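PDB 4BQN: capsular polysaccharide biosynthesis protein from Burkholderia pseudomallei, which binds coenzyme A and probably acts as an acetyltransferase in the biosynthesis of capsular polysaccharide. Local coordinates for residues F42-E46 with E47-R51; E143-G146 with A147-I151. The protein carries 1 engineered substitution. All coordinates share one frame; numbering follows the deposited sequence. Where two conformers were deposited one is given.

Contact 1: F42-E46 with E47-R51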
loop_
_atom_site.group_PDB
_atom_site.type_symbol
_atom_site.label_atom_id
_atom_site.label_comp_id
_atom_site.label_asym_id
_atom_site.label_seq_id
_atom_site.Cartn_x
_atom_site.Cartn_y
_atom_site.Cartn_z
ATOM N N PHE A 42 -4.975 -10.652 -5.424
ATOM C CA PHE A 42 -3.793 -11.482 -5.206
ATOM C C PHE A 42 -4.124 -12.887 -4.726
ATOM O O PHE A 42 -3.245 -13.757 -4.745
ATOM C CB PHE A 42 -2.813 -10.815 -4.229
ATOM C CG PHE A 42 -3.313 -10.739 -2.814
ATOM C CD1 PHE A 42 -4.147 -9.695 -2.403
ATOM C CD2 PHE A 42 -2.938 -11.701 -1.880
ATOM C CE1 PHE A 42 -4.599 -9.617 -1.086
ATOM C CE2 PHE A 42 -3.400 -11.638 -0.574
ATOM C CZ PHE A 42 -4.231 -10.595 -0.174
ATOM N N VAL A 43 -5.369 -13.108 -4.307
ATOM C CA VAL A 43 -5.702 -14.398 -3.743
ATOM C C VAL A 43 -6.859 -15.122 -4.429
ATOM O O VAL A 43 -6.914 -16.345 -4.352
ATOM C CB VAL A 43 -5.875 -14.300 -2.212
ATOM C CG1 VAL A 43 -7.186 -13.623 -1.868
ATOM C CG2 VAL A 43 -5.721 -15.661 -1.544
ATOM N N ALA A 44 -7.725 -14.405 -5.145
ATOM C CA ALA A 44 -8.859 -15.059 -5.803
ATOM C C ALA A 44 -8.386 -16.208 -6.672
ATOM O O ALA A 44 -7.443 -16.054 -7.444
ATOM C CB ALA A 44 -9.635 -14.064 -6.659
ATOM N N SER A 45 -9.050 -17.354 -6.565
ATOM C CA SER A 45 -8.764 -18.454 -7.474
ATOM C C SER A 45 -9.541 -18.252 -8.772
ATOM O O SER A 45 -10.459 -17.423 -8.845
ATOM C CB SER A 45 -9.184 -19.776 -6.855
ATOM O OG SER A 45 -10.605 -19.826 -6.800
ATOM N N GLU A 46 -9.187 -19.021 -9.794
ATOM C CA GLU A 46 -9.911 -18.942 -11.046
ATOM C C GLU A 46 -11.368 -19.328 -10.879
ATOM O O GLU A 46 -12.250 -18.683 -11.447
ATOM C CB GLU A 46 -9.235 -19.781 -12.111
ATOM C CG GLU A 46 -9.756 -19.493 -13.503
ATOM C CD GLU A 46 -8.981 -20.233 -14.571
ATOM O OE1 GLU A 46 -8.000 -20.949 -14.237
ATOM O OE2 GLU A 46 -9.350 -20.084 -15.746
ATOM N N GLU A 47 -11.620 -20.357 -10.072
ATOM C CA GLU A 47 -12.983 -20.787 -9.827
ATOM C C GLU A 47 -13.767 -19.655 -9.152
ATOM O O GLU A 47 -14.912 -19.376 -9.518
ATOM C CB GLU A 47 -12.994 -22.065 -8.982
ATOM C CG GLU A 47 -12.534 -23.317 -9.726
ATOM C CD GLU A 47 -11.046 -23.332 -10.061
ATOM O OE1 GLU A 47 -10.235 -22.760 -9.296
ATOM O OE2 GLU A 47 -10.683 -23.934 -11.095
ATOM N N GLN A 48 -13.138 -18.981 -8.195
ATOM C CA GLN A 48 -13.803 -17.879 -7.490
ATOM C C GLN A 48 -14.088 -16.701 -8.404
ATOM O O GLN A 48 -15.197 -16.150 -8.395
ATOM C CB GLN A 48 -12.989 -17.419 -6.286
ATOM C CG GLN A 48 -13.023 -18.430 -5.155
ATOM C CD GLN A 48 -11.973 -18.194 -4.099
ATOM O OE1 GLN A 48 -10.979 -17.510 -4.319
ATOM N NE2 GLN A 48 -12.178 -18.798 -2.937
ATOM N N ILE A 49 -13.095 -16.314 -9.194
ATOM C CA ILE A 49 -13.276 -15.155 -10.067
ATOM C C ILE A 49 -14.304 -15.416 -11.170
ATOM O O ILE A 49 -15.077 -14.509 -11.543
ATOM C CB ILE A 49 -11.928 -14.587 -10.586
ATOM C CG1 ILE A 49 -12.039 -13.072 -10.776
ATOM C CG2 ILE A 49 -11.455 -15.296 -11.851
ATOM C CD1 ILE A 49 -12.044 -12.287 -9.476
ATOM N N ASP A 50 -14.328 -16.661 -11.666
ATOM C CA ASP A 50 -15.350 -17.092 -12.628
ATOM C C ASP A 50 -16.747 -16.958 -12.023
ATOM O O ASP A 50 -17.664 -16.431 -12.666
ATOM C CB ASP A 50 -15.143 -18.556 -13.035
ATOM C CG ASP A 50 -14.017 -18.757 -14.046
ATOM O OD1 ASP A 50 -13.510 -17.794 -14.664
ATOM O OD2 ASP A 50 -13.644 -19.935 -14.239
ATOM N N ARG A 51 -16.907 -17.420 -10.783
ATOM C CA ARG A 51 -18.193 -17.384 -10.095
ATOM C C ARG A 51 -18.643 -15.936 -9.877
ATOM O O ARG A 51 -19.818 -15.597 -10.043
ATOM C CB ARG A 51 -18.068 -18.120 -8.762
ATOM C CG ARG A 51 -19.379 -18.371 -8.027
ATOM C CD ARG A 51 -19.197 -19.306 -6.830
ATOM N NE ARG A 51 -17.996 -20.135 -6.957
ATOM C CZ ARG A 51 -16.937 -20.070 -6.150
ATOM N NH1 ARG A 51 -16.922 -19.233 -5.120
ATOM N NH2 ARG A 51 -15.892 -20.854 -6.370
HETATM O O HOH W 1 -8.736 -17.629 -2.802
HETATM O O HOH W 2 -8.396 -23.364 -12.561
#
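S45 and Q48 grip each other twice, side chain to backbone in both directions. The backbone N of Q48 donates to S45 OG at 3.0 Å in a fairly straight bond. S45 OG stands between its own backbone N and carbonyl carbon (chi1 70°), which turns the hydroxyl forward to the N-H of Q48 in the first helical turn. In return, Q48 CG lies beside its own backbone N, and the chain runs out straight from there, so that S45 N meets Q48 OE1 at 3.0 Å in a nearly straight bond of 172°. That oxygen also takes a bond from a water at 2.7 Å from Q48 OE1, and the same water donates to V43 O, tying the incoming loop to the glutamine.

E46 joins the same turn to D50. Its carbonyl oxygen E46 O accepts from D50 N at 2.9 Å, while I49 N bonds to S45 O. The E46 side chain is extended, with E46 CG 4.0 Å from D50 OD2. E46 OE2 is 4.6 Å from D50 OD2, the two carboxylate planes being 65° apart; K76 makes salt bridges to both residues, which probably offsets the like charges. In one of the two conformers of E47, a water donates to E46 OE1 and E47 OE2. On the buried side A44 CB meets I49 CD1 at 4.1 Å. With S45 as N-cap and Q48 answering its backbone N, the arrangement is a capping box at the start of helix 46-56.

Contact 2: E143-G146 with A147-I151; sequences EEIG and ASLRI
I145 and L149, one turn apart, lie side by side and point the same way, and their methyl groups meet where I145 CG2 comes 4.2 Å from L149 CD1. The branch that touches is placed by its torsion: CG1 of I145 lies anti to the carbonyl carbon (chi1 -67°), which puts CG2 anti to the backbone N. L149 CG also rests 3.4 Å from I145 O, the oxygen that accepts the bond from L149 N. Both side chains are buried, I145 against A309 and F310 of helix 300-310 and L149 against Y245. S148 shares the helix 300-310 side, touching T304 and A305. Its hydroxyl, turned anti to the backbone N (chi1 -176°), is hydrogen-bonded to R308, a polar link in a largely apolar contact of two helices.

The backbone evidence is that of a regular alpha-helix, the last two and a half turns of helix 142-151: each N-H from A147 to R150 reaches the carbonyl oxygen four residues back, from A147 N to E143 O at 2.8 Å to L149 N to I145 O at 3.0 Å. G146, which is buried, accepts from R150 N through its carbonyl oxygen.

The other side, partly exposed, is looser toward the following turn, and E143, E144 and R150 each have two conformers. In those described here, E143 rests on I244 and forms a salt bridge with R256, while E144 hydrogen-bonds a di(hydroxyethyl)ether molecule probably left from crystallisation. A147 CB lies 3.3 Å from E143 O. R150, exposed, packs against this turn through CB, 3.5 Å from G146 O; beyond CB the extended chain runs past D247 and C248, and NH1 donates to the carbonyl oxygen of I244.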
loop_
_atom_site.group_PDB
_atom_site.type_symbol
_atom_site.label_atom_id
_atom_site.label_comp_id
_atom_site.label_asym_id
_atom_site.label_seq_id
_atom_site.Cartn_x
_atom_site.Cartn_y
_atom_site.Cartn_z
ATOM N N GLU A 143 22.500 6.095 10.827
ATOM C CA GLU A 143 22.310 7.543 10.945
ATOM C C GLU A 143 22.719 8.287 9.687
ATOM O O GLU A 143 22.050 9.239 9.292
ATOM C CB GLU A 143 23.083 8.100 12.141
ATOM C CG GLU A 143 22.435 7.804 13.484
ATOM C CD GLU A 143 22.736 6.416 14.031
ATOM O OE1 GLU A 143 23.535 5.660 13.430
ATOM O OE2 GLU A 143 22.168 6.090 15.093
ATOM N N GLU A 144 23.828 7.882 9.067
ATOM C CA GLU A 144 24.280 8.510 7.820
ATOM C C GLU A 144 23.234 8.305 6.723
ATOM O O GLU A 144 22.928 9.227 5.949
ATOM C CB GLU A 144 25.633 7.949 7.368
ATOM C CG GLU A 144 26.821 8.421 8.195
ATOM C CD GLU A 144 27.121 7.563 9.417
ATOM O OE1 GLU A 144 26.259 6.788 9.886
ATOM O OE2 GLU A 144 28.248 7.691 9.937
ATOM N N ILE A 145 22.692 7.092 6.648
ATOM C CA ILE A 145 21.609 6.800 5.714
ATOM C C ILE A 145 20.387 7.683 5.993
ATOM O O ILE A 145 19.851 8.327 5.083
ATOM C CB ILE A 145 21.187 5.323 5.784
ATOM C CG1 ILE A 145 22.324 4.427 5.279
ATOM C CG2 ILE A 145 19.890 5.100 4.994
ATOM C CD1 ILE A 145 22.169 2.972 5.646
ATOM N N GLY A 146 19.956 7.724 7.253
ATOM C CA GLY A 146 18.803 8.544 7.641
ATOM C C GLY A 146 19.019 10.031 7.377
ATOM O O GLY A 146 18.090 10.738 6.978
ATOM N N ALA A 147 20.248 10.504 7.586
ATOM C CA ALA A 147 20.589 11.903 7.332
ATOM C C ALA A 147 20.476 12.218 5.849
ATOM O O ALA A 147 19.984 13.278 5.474
ATOM C CB ALA A 147 21.991 12.209 7.854
ATOM N N SER A 148 20.898 11.286 4.998
ATOM C CA SER A 148 20.771 11.469 3.552
ATOM C C SER A 148 19.304 11.548 3.135
ATOM O O SER A 148 18.902 12.437 2.387
ATOM C CB SER A 148 21.451 10.320 2.810
ATOM O OG SER A 148 21.406 10.549 1.411
ATOM N N LEU A 149 18.497 10.612 3.631
ATOM C CA LEU A 149 17.069 10.621 3.339
ATOM C C LEU A 149 16.418 11.914 3.823
ATOM O O LEU A 149 15.551 12.464 3.139
ATOM C CB LEU A 149 16.395 9.406 3.972
ATOM C CG LEU A 149 16.878 8.044 3.474
ATOM C CD1 LEU A 149 16.229 6.923 4.284
ATOM C CD2 LEU A 149 16.602 7.869 1.987
ATOM N N ARG A 150 16.842 12.407 4.989
ATOM C CA ARG A 150 16.274 13.648 5.520
ATOM C C ARG A 150 16.584 14.819 4.591
ATOM O O ARG A 150 15.696 15.633 4.291
ATOM C CB ARG A 150 16.760 13.938 6.942
ATOM C CG ARG A 150 16.315 15.300 7.442
ATOM C CD ARG A 150 16.354 15.304 8.952
ATOM N NE ARG A 150 15.716 16.492 9.504
ATOM C CZ ARG A 150 15.290 16.597 10.762
ATOM N NH1 ARG A 150 15.420 15.584 11.611
ATOM N NH2 ARG A 150 14.724 17.718 11.176
ATOM N N ILE A 151 17.821 14.912 4.128
ATOM C CA ILE A 151 18.181 15.944 3.161
ATOM C C ILE A 151 17.297 15.847 1.912
ATOM O O ILE A 151 16.913 16.876 1.328
ATOM C CB ILE A 151 19.682 15.864 2.802
ATOM C CG1 ILE A 151 20.518 16.322 4.010
ATOM C CG2 ILE A 151 20.021 16.683 1.562
ATOM C CD1 ILE A 151 21.975 15.907 3.970
#

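Overall arrangement
Contact 1 comes first along the chain and closes before contact 2 opens; their centres are 44 Å apart, their nearest atoms about 27 Å, and they lie on opposite sides of the chain's centre. They share no helix. Contact 1 joins the loop after strand 33-35, an outermost strand of the four-stranded parallel sheet, to helix 46-56, whereas contact 2 lies within helix 142-151, beside the C-terminal helix 300-310. Only the first approaches the bound coenzyme A, the V43 side chain lying about 9 Å from it and about 8 Å from that of C14, which can bind the cofactor covalently. Residues 143-151 are far from that site, so the two contacts belong to separate parts of the fold.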